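Local coordinates for protein T cell receptor gamma chain (PDB 7L15) that probably pairs with a second chain to form the marsupial gamma mu T cell receptor, an antigen-recognition receptor built from immunoglobulin domains, at residues F152-D164 with V196-E208. Sequence-based numbering, arbitrary orientation.
Sequences FFPNVVKTYWKED and VLRKNLTYFYQHE. With NAG (2-acetamido-2-deoxy-beta-D-glucopyranose), chain C.
Trp161 and Tyr203, a non-hydrogen-bonded pair on antiparallel strands 158-163 and 201-206, meet edge-to-face: Tyr203 CD1 stands over the indole, 3.5 Å from Trp161 CE2, with the planes 65° apart. Tyr203 OH runs on to Thr159 CG2, and the two aromatics face strand 142-152, touching Tyr145 and Cys147 in the interior of the C1-set immunoglobulin sandwich. Ser188 OG takes the indole NE1.

On the opposite face of the sheet, Tyr160 turns its CG between backbone N and carbonyl carbon (chi1 39°), which lays the ring across its neighbour: Phe204 CB sits over one face, 3.6 Å from the Tyr160 ring centroid. The two rings, nearly parallel, are slid apart and barely overlap, while Lys162 CD flanks Phe204 CE1 at 3.7 Å. Gln206 NE2 reaches Tyr160 OH at 2.8 Å with the hydroxyl in the amide plane, pinning the ring from its edge.

Beyond the last pair, Lys158 with Gln206, His207 NE2 donates to Pro154 O (3.1 Å), on a carbonyl lone pair, and its ND1 bonds Asp209 N. With both nitrogens engaged, the imidazole's rotation is fixed against the cis-proline turn, and the ND1 acceptor is consistent with a neutral ring protonated at NE2.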
loop_
_atom_site.group_PDB
_atom_site.type_symbol
_atom_site.label_atom_id
_atom_site.label_comp_id
_atom_site.label_asym_id
_atom_site.label_seq_id
_atom_site.Cartn_x
_atom_site.Cartn_y
_atom_site.Cartn_z
ATOM N N PHE B 152 18.236 2.266 -2.142
ATOM C CA PHE B 152 17.891 2.151 -0.730
ATOM C C PHE B 152 17.768 0.688 -0.318
ATOM O O PHE B 152 17.667 -0.219 -1.151
ATOM C CB PHE B 152 16.616 2.948 -0.360
ATOM C CG PHE B 152 15.383 2.631 -1.194
ATOM C CD1 PHE B 152 14.567 1.564 -0.883
ATOM C CD2 PHE B 152 15.015 3.458 -2.249
ATOM C CE1 PHE B 152 13.414 1.293 -1.631
ATOM C CE2 PHE B 152 13.859 3.202 -3.008
ATOM C CZ PHE B 152 13.069 2.116 -2.708
ATOM N N PHE B 153 17.842 0.468 1.002
ATOM C CA PHE B 153 17.657 -0.831 1.616
ATOM C C PHE B 153 17.172 -0.569 3.036
ATOM O O PHE B 153 17.777 0.257 3.734
ATOM C CB PHE B 153 18.932 -1.670 1.650
ATOM C CG PHE B 153 18.718 -3.040 2.203
ATOM C CD1 PHE B 153 18.695 -3.257 3.568
ATOM C CD2 PHE B 153 18.506 -4.112 1.351
ATOM C CE1 PHE B 153 18.465 -4.523 4.066
ATOM C CE2 PHE B 153 18.287 -5.370 1.840
ATOM C CZ PHE B 153 18.263 -5.581 3.196
ATOM N N PRO B 154 16.112 -1.248 3.500
ATOM C CA PRO B 154 15.363 -2.327 2.834
ATOM C C PRO B 154 14.425 -1.852 1.714
ATOM O O PRO B 154 14.353 -0.650 1.465
ATOM C CB PRO B 154 14.555 -2.932 3.985
ATOM C CG PRO B 154 14.252 -1.745 4.850
ATOM C CD PRO B 154 15.475 -0.845 4.772
ATOM N N ASN B 155 13.726 -2.794 1.065
ATOM C CA ASN B 155 12.807 -2.517 -0.045
ATOM C C ASN B 155 11.440 -2.009 0.412
ATOM O O ASN B 155 10.411 -2.458 -0.091
ATOM C CB ASN B 155 12.655 -3.775 -0.900
ATOM C CG ASN B 155 12.054 -4.947 -0.129
ATOM O OD1 ASN B 155 12.130 -5.010 1.093
ATOM N ND2 ASN B 155 11.452 -5.895 -0.858
ATOM N N VAL B 156 11.407 -1.096 1.375
ATOM C CA VAL B 156 10.172 -0.531 1.898
ATOM C C VAL B 156 10.334 0.980 1.891
ATOM O O VAL B 156 11.333 1.501 2.398
ATOM C CB VAL B 156 9.865 -1.037 3.326
ATOM C CG1 VAL B 156 8.567 -0.449 3.822
ATOM C CG2 VAL B 156 9.807 -2.554 3.378
ATOM N N VAL B 157 9.355 1.687 1.331
ATOM C CA VAL B 157 9.432 3.137 1.242
ATOM C C VAL B 157 8.022 3.657 1.031
ATOM O O VAL B 157 7.157 2.954 0.501
ATOM C CB VAL B 157 10.400 3.574 0.110
ATOM C CG1 VAL B 157 9.783 3.280 -1.254
ATOM C CG2 VAL B 157 10.794 5.060 0.236
ATOM N N LYS B 158 7.784 4.884 1.478
ATOM C CA LYS B 158 6.493 5.546 1.376
ATOM C C LYS B 158 6.738 6.951 0.844
ATOM O O LYS B 158 7.605 7.664 1.358
ATOM C CB LYS B 158 5.803 5.582 2.744
ATOM C CG LYS B 158 4.490 6.352 2.799
ATOM C CD LYS B 158 3.827 6.221 4.178
ATOM C CE LYS B 158 2.486 6.962 4.261
ATOM N NZ LYS B 158 1.957 6.980 5.663
ATOM N N THR B 159 6.020 7.326 -0.213
ATOM C CA THR B 159 6.209 8.611 -0.872
ATOM C C THR B 159 4.844 9.227 -1.143
ATOM O O THR B 159 3.870 8.511 -1.383
ATOM C CB THR B 159 6.978 8.487 -2.198
ATOM O OG1 THR B 159 6.168 7.798 -3.154
ATOM C CG2 THR B 159 8.271 7.722 -2.018
ATOM N N TYR B 160 4.775 10.558 -1.095
ATOM C CA TYR B 160 3.523 11.244 -1.371
ATOM C C TYR B 160 3.808 12.683 -1.801
ATOM O O TYR B 160 4.834 13.272 -1.451
ATOM C CB TYR B 160 2.551 11.187 -0.173
ATOM C CG TYR B 160 3.166 11.341 1.226
ATOM C CD1 TYR B 160 3.921 10.321 1.786
ATOM C CD2 TYR B 160 2.953 12.486 1.991
ATOM C CE1 TYR B 160 4.484 10.437 3.051
ATOM C CE2 TYR B 160 3.506 12.613 3.285
ATOM C CZ TYR B 160 4.273 11.576 3.802
ATOM O OH TYR B 160 4.852 11.642 5.056
ATOM N N TRP B 161 2.884 13.222 -2.585
ATOM C CA TRP B 161 2.936 14.581 -3.092
ATOM C C TRP B 161 1.785 15.371 -2.491
ATOM O O TRP B 161 0.653 14.888 -2.457
ATOM C CB TRP B 161 2.828 14.602 -4.616
ATOM C CG TRP B 161 3.818 13.717 -5.317
ATOM C CD1 TRP B 161 3.848 12.346 -5.315
ATOM C CD2 TRP B 161 4.913 14.140 -6.135
ATOM N NE1 TRP B 161 4.905 11.894 -6.074
ATOM C CE2 TRP B 161 5.571 12.974 -6.591
ATOM C CE3 TRP B 161 5.405 15.395 -6.527
ATOM C CZ2 TRP B 161 6.694 13.022 -7.418
ATOM C CZ3 TRP B 161 6.538 15.442 -7.355
ATOM C CH2 TRP B 161 7.168 14.260 -7.784
ATOM N N LYS B 162 2.071 16.583 -2.020
ATOM C CA LYS B 162 1.042 17.498 -1.551
ATOM C C LYS B 162 1.203 18.843 -2.245
ATOM O O LYS B 162 2.305 19.222 -2.652
ATOM C CB LYS B 162 1.109 17.705 -0.045
ATOM C CG LYS B 162 0.892 16.464 0.791
ATOM C CD LYS B 162 0.727 16.853 2.259
ATOM C CE LYS B 162 0.513 15.622 3.116
ATOM N NZ LYS B 162 -0.412 14.696 2.421
ATOM N N GLU B 163 0.102 19.569 -2.380
ATOM C CA GLU B 163 0.190 20.959 -2.800
ATOM C C GLU B 163 -0.082 21.855 -1.603
ATOM O O GLU B 163 -0.842 21.492 -0.702
ATOM C CB GLU B 163 -0.784 21.277 -3.934
ATOM C CG GLU B 163 -2.241 21.114 -3.596
ATOM C CD GLU B 163 -3.115 21.346 -4.806
ATOM O OE1 GLU B 163 -4.096 20.590 -4.997
ATOM O OE2 GLU B 163 -2.798 22.277 -5.580
ATOM N N ASP B 164 0.583 23.010 -1.581
ATOM C CA ASP B 164 0.418 23.938 -0.469
ATOM C C ASP B 164 -1.041 24.364 -0.362
ATOM O O ASP B 164 -1.672 24.727 -1.361
ATOM C CB ASP B 164 1.322 25.159 -0.649
ATOM C CG ASP B 164 2.791 24.789 -0.749
ATOM O OD1 ASP B 164 3.105 23.580 -0.845
ATOM O OD2 ASP B 164 3.633 25.711 -0.731
ATOM N N VAL B 196 -2.244 24.134 -12.151
ATOM C CA VAL B 196 -1.494 23.644 -11.006
ATOM C C VAL B 196 0.010 23.715 -11.223
ATOM O O VAL B 196 0.777 23.556 -10.262
ATOM C CB VAL B 196 -1.952 22.209 -10.675
ATOM C CG1 VAL B 196 -1.618 21.861 -9.229
ATOM C CG2 VAL B 196 -3.450 22.053 -10.950
ATOM N N LEU B 197 0.457 23.968 -12.462
ATOM C CA LEU B 197 1.887 24.083 -12.735
ATOM C C LEU B 197 2.495 25.331 -12.107
ATOM O O LEU B 197 3.714 25.388 -11.928
ATOM C CB LEU B 197 2.147 24.072 -14.245
ATOM C CG LEU B 197 2.085 22.680 -14.880
ATOM C CD1 LEU B 197 2.433 22.741 -16.346
ATOM C CD2 LEU B 197 3.028 21.731 -14.161
ATOM N N ARG B 198 1.674 26.321 -11.762
ATOM C CA ARG B 198 2.157 27.516 -11.087
ATOM C C ARG B 198 2.144 27.378 -9.569
ATOM O O ARG B 198 2.899 28.087 -8.892
ATOM C CB ARG B 198 1.313 28.730 -11.509
ATOM C CG ARG B 198 0.906 28.728 -12.993
ATOM C CD ARG B 198 0.544 30.125 -13.519
ATOM N NE ARG B 198 -0.316 30.875 -12.606
ATOM C CZ ARG B 198 -1.637 30.978 -12.724
ATOM N NH1 ARG B 198 -2.269 30.375 -13.727
ATOM N NH2 ARG B 198 -2.326 31.688 -11.837
ATOM N N LYS B 199 1.329 26.472 -9.027
ATOM C CA LYS B 199 1.232 26.296 -7.582
ATOM C C LYS B 199 2.461 25.575 -7.029
ATOM O O LYS B 199 3.217 24.914 -7.748
ATOM C CB LYS B 199 -0.031 25.515 -7.211
ATOM N N ASN B 200 2.646 25.712 -5.724
ATOM C CA ASN B 200 3.784 25.124 -5.038
ATOM C C ASN B 200 3.440 23.731 -4.537
ATOM O O ASN B 200 2.345 23.491 -4.024
ATOM C CB ASN B 200 4.218 26.004 -3.872
ATOM C CG ASN B 200 4.903 27.261 -4.326
ATOM O OD1 ASN B 200 5.344 27.362 -5.474
ATOM N ND2 ASN B 200 5.005 28.232 -3.430
ATOM N N LEU B 201 4.384 22.816 -4.690
ATOM C CA LEU B 201 4.196 21.420 -4.331
ATOM C C LEU B 201 5.226 21.010 -3.289
ATOM O O LEU B 201 6.325 21.568 -3.233
ATOM C CB LEU B 201 4.336 20.528 -5.555
ATOM C CG LEU B 201 3.388 20.841 -6.707
ATOM C CD1 LEU B 201 3.599 19.823 -7.809
ATOM C CD2 LEU B 201 1.943 20.846 -6.243
ATOM N N THR B 202 4.873 20.023 -2.467
ATOM C CA THR B 202 5.837 19.393 -1.580
ATOM C C THR B 202 5.846 17.882 -1.806
ATOM O O THR B 202 4.795 17.254 -1.957
ATOM C CB THR B 202 5.557 19.730 -0.110
ATOM O OG1 THR B 202 5.539 21.154 0.054
ATOM C CG2 THR B 202 6.665 19.177 0.756
ATOM N N TYR B 203 7.045 17.318 -1.866
ATOM C CA TYR B 203 7.262 15.892 -2.048
ATOM C C TYR B 203 7.862 15.322 -0.769
ATOM O O TYR B 203 8.830 15.879 -0.232
ATOM C CB TYR B 203 8.189 15.640 -3.243
ATOM C CG TYR B 203 8.660 14.202 -3.375
ATOM C CD1 TYR B 203 7.886 13.256 -4.035
ATOM C CD2 TYR B 203 9.878 13.796 -2.827
ATOM C CE1 TYR B 203 8.316 11.936 -4.156
ATOM C CE2 TYR B 203 10.318 12.475 -2.929
ATOM C CZ TYR B 203 9.540 11.555 -3.598
ATOM O OH TYR B 203 9.986 10.257 -3.707
ATOM N N PHE B 204 7.294 14.216 -0.287
ATOM C CA PHE B 204 7.716 13.580 0.959
ATOM C C PHE B 204 8.117 12.131 0.731
ATOM O O PHE B 204 7.498 11.427 -0.069
ATOM C CB PHE B 204 6.599 13.548 1.990
ATOM C CG PHE B 204 6.047 14.876 2.344
ATOM C CD1 PHE B 204 4.944 15.374 1.687
ATOM C CD2 PHE B 204 6.602 15.612 3.377
ATOM C CE1 PHE B 204 4.411 16.606 2.042
ATOM C CE2 PHE B 204 6.070 16.841 3.734
ATOM C CZ PHE B 204 4.978 17.334 3.067
ATOM N N TYR B 205 9.091 11.653 1.506
ATOM C CA TYR B 205 9.294 10.213 1.590
ATOM C C TYR B 205 9.745 9.806 2.989
ATOM O O TYR B 205 10.368 10.582 3.716
ATOM C CB TYR B 205 10.288 9.695 0.521
ATOM C CG TYR B 205 11.706 10.211 0.612
ATOM C CD1 TYR B 205 12.071 11.407 0.010
ATOM C CD2 TYR B 205 12.690 9.480 1.278
ATOM C CE1 TYR B 205 13.384 11.866 0.081
ATOM C CE2 TYR B 205 13.987 9.919 1.349
ATOM C CZ TYR B 205 14.334 11.114 0.762
ATOM O OH TYR B 205 15.642 11.529 0.861
ATOM N N GLN B 206 9.404 8.573 3.357
ATOM C CA GLN B 206 9.817 7.954 4.604
ATOM C C GLN B 206 10.568 6.664 4.307
ATOM O O GLN B 206 10.262 5.947 3.347
ATOM C CB GLN B 206 8.623 7.629 5.521
ATOM C CG GLN B 206 7.876 8.839 6.038
ATOM C CD GLN B 206 6.543 8.456 6.652
ATOM O OE1 GLN B 206 6.460 7.498 7.408
ATOM N NE2 GLN B 206 5.492 9.189 6.308
ATOM N N HIS B 207 11.540 6.365 5.158
ATOM C CA HIS B 207 12.355 5.179 4.980
ATOM C C HIS B 207 13.016 4.865 6.304
ATOM O O HIS B 207 13.284 5.770 7.104
ATOM C CB HIS B 207 13.412 5.371 3.894
ATOM C CG HIS B 207 14.103 4.103 3.529
ATOM N ND1 HIS B 207 15.227 3.656 4.187
ATOM C CD2 HIS B 207 13.792 3.152 2.619
ATOM C CE1 HIS B 207 15.604 2.501 3.670
ATOM N NE2 HIS B 207 14.751 2.175 2.712
ATOM N N GLU B 208 13.290 3.572 6.521
ATOM C CA GLU B 208 13.805 3.147 7.817
ATOM C C GLU B 208 15.166 3.776 8.111
ATOM O O GLU B 208 15.491 4.033 9.274
ATOM C CB GLU B 208 13.878 1.615 7.881
ATOM C CG GLU B 208 14.360 1.066 9.221
ATOM C CD GLU B 208 14.625 -0.446 9.205
ATOM O OE1 GLU B 208 14.122 -1.149 8.298
ATOM O OE2 GLU B 208 15.340 -0.938 10.108
HETATM C C1 NAG C . 5.661 29.464 -3.782
HETATM C C2 NAG C . 4.708 30.620 -4.070
HETATM C C3 NAG C . 5.496 31.831 -4.551
HETATM C C4 NAG C . 6.596 32.182 -3.553
HETATM C C5 NAG C . 7.447 30.949 -3.222
HETATM C C6 NAG C . 8.442 31.197 -2.107
HETATM C C7 NAG C . 2.390 30.266 -4.786
HETATM C C8 NAG C . 1.483 29.829 -5.901
HETATM N N2 NAG C . 3.702 30.238 -5.048
HETATM O O3 NAG C . 4.608 32.932 -4.713
HETATM O O4 NAG C . 7.445 33.187 -4.100
HETATM O O5 NAG C . 6.610 29.863 -2.792
HETATM O O6 NAG C . 9.147 30.010 -1.769
HETATM O O7 NAG C . 1.953 30.631 -3.696
HETATM O O HOH W 1 12.185 1.326 4.820
#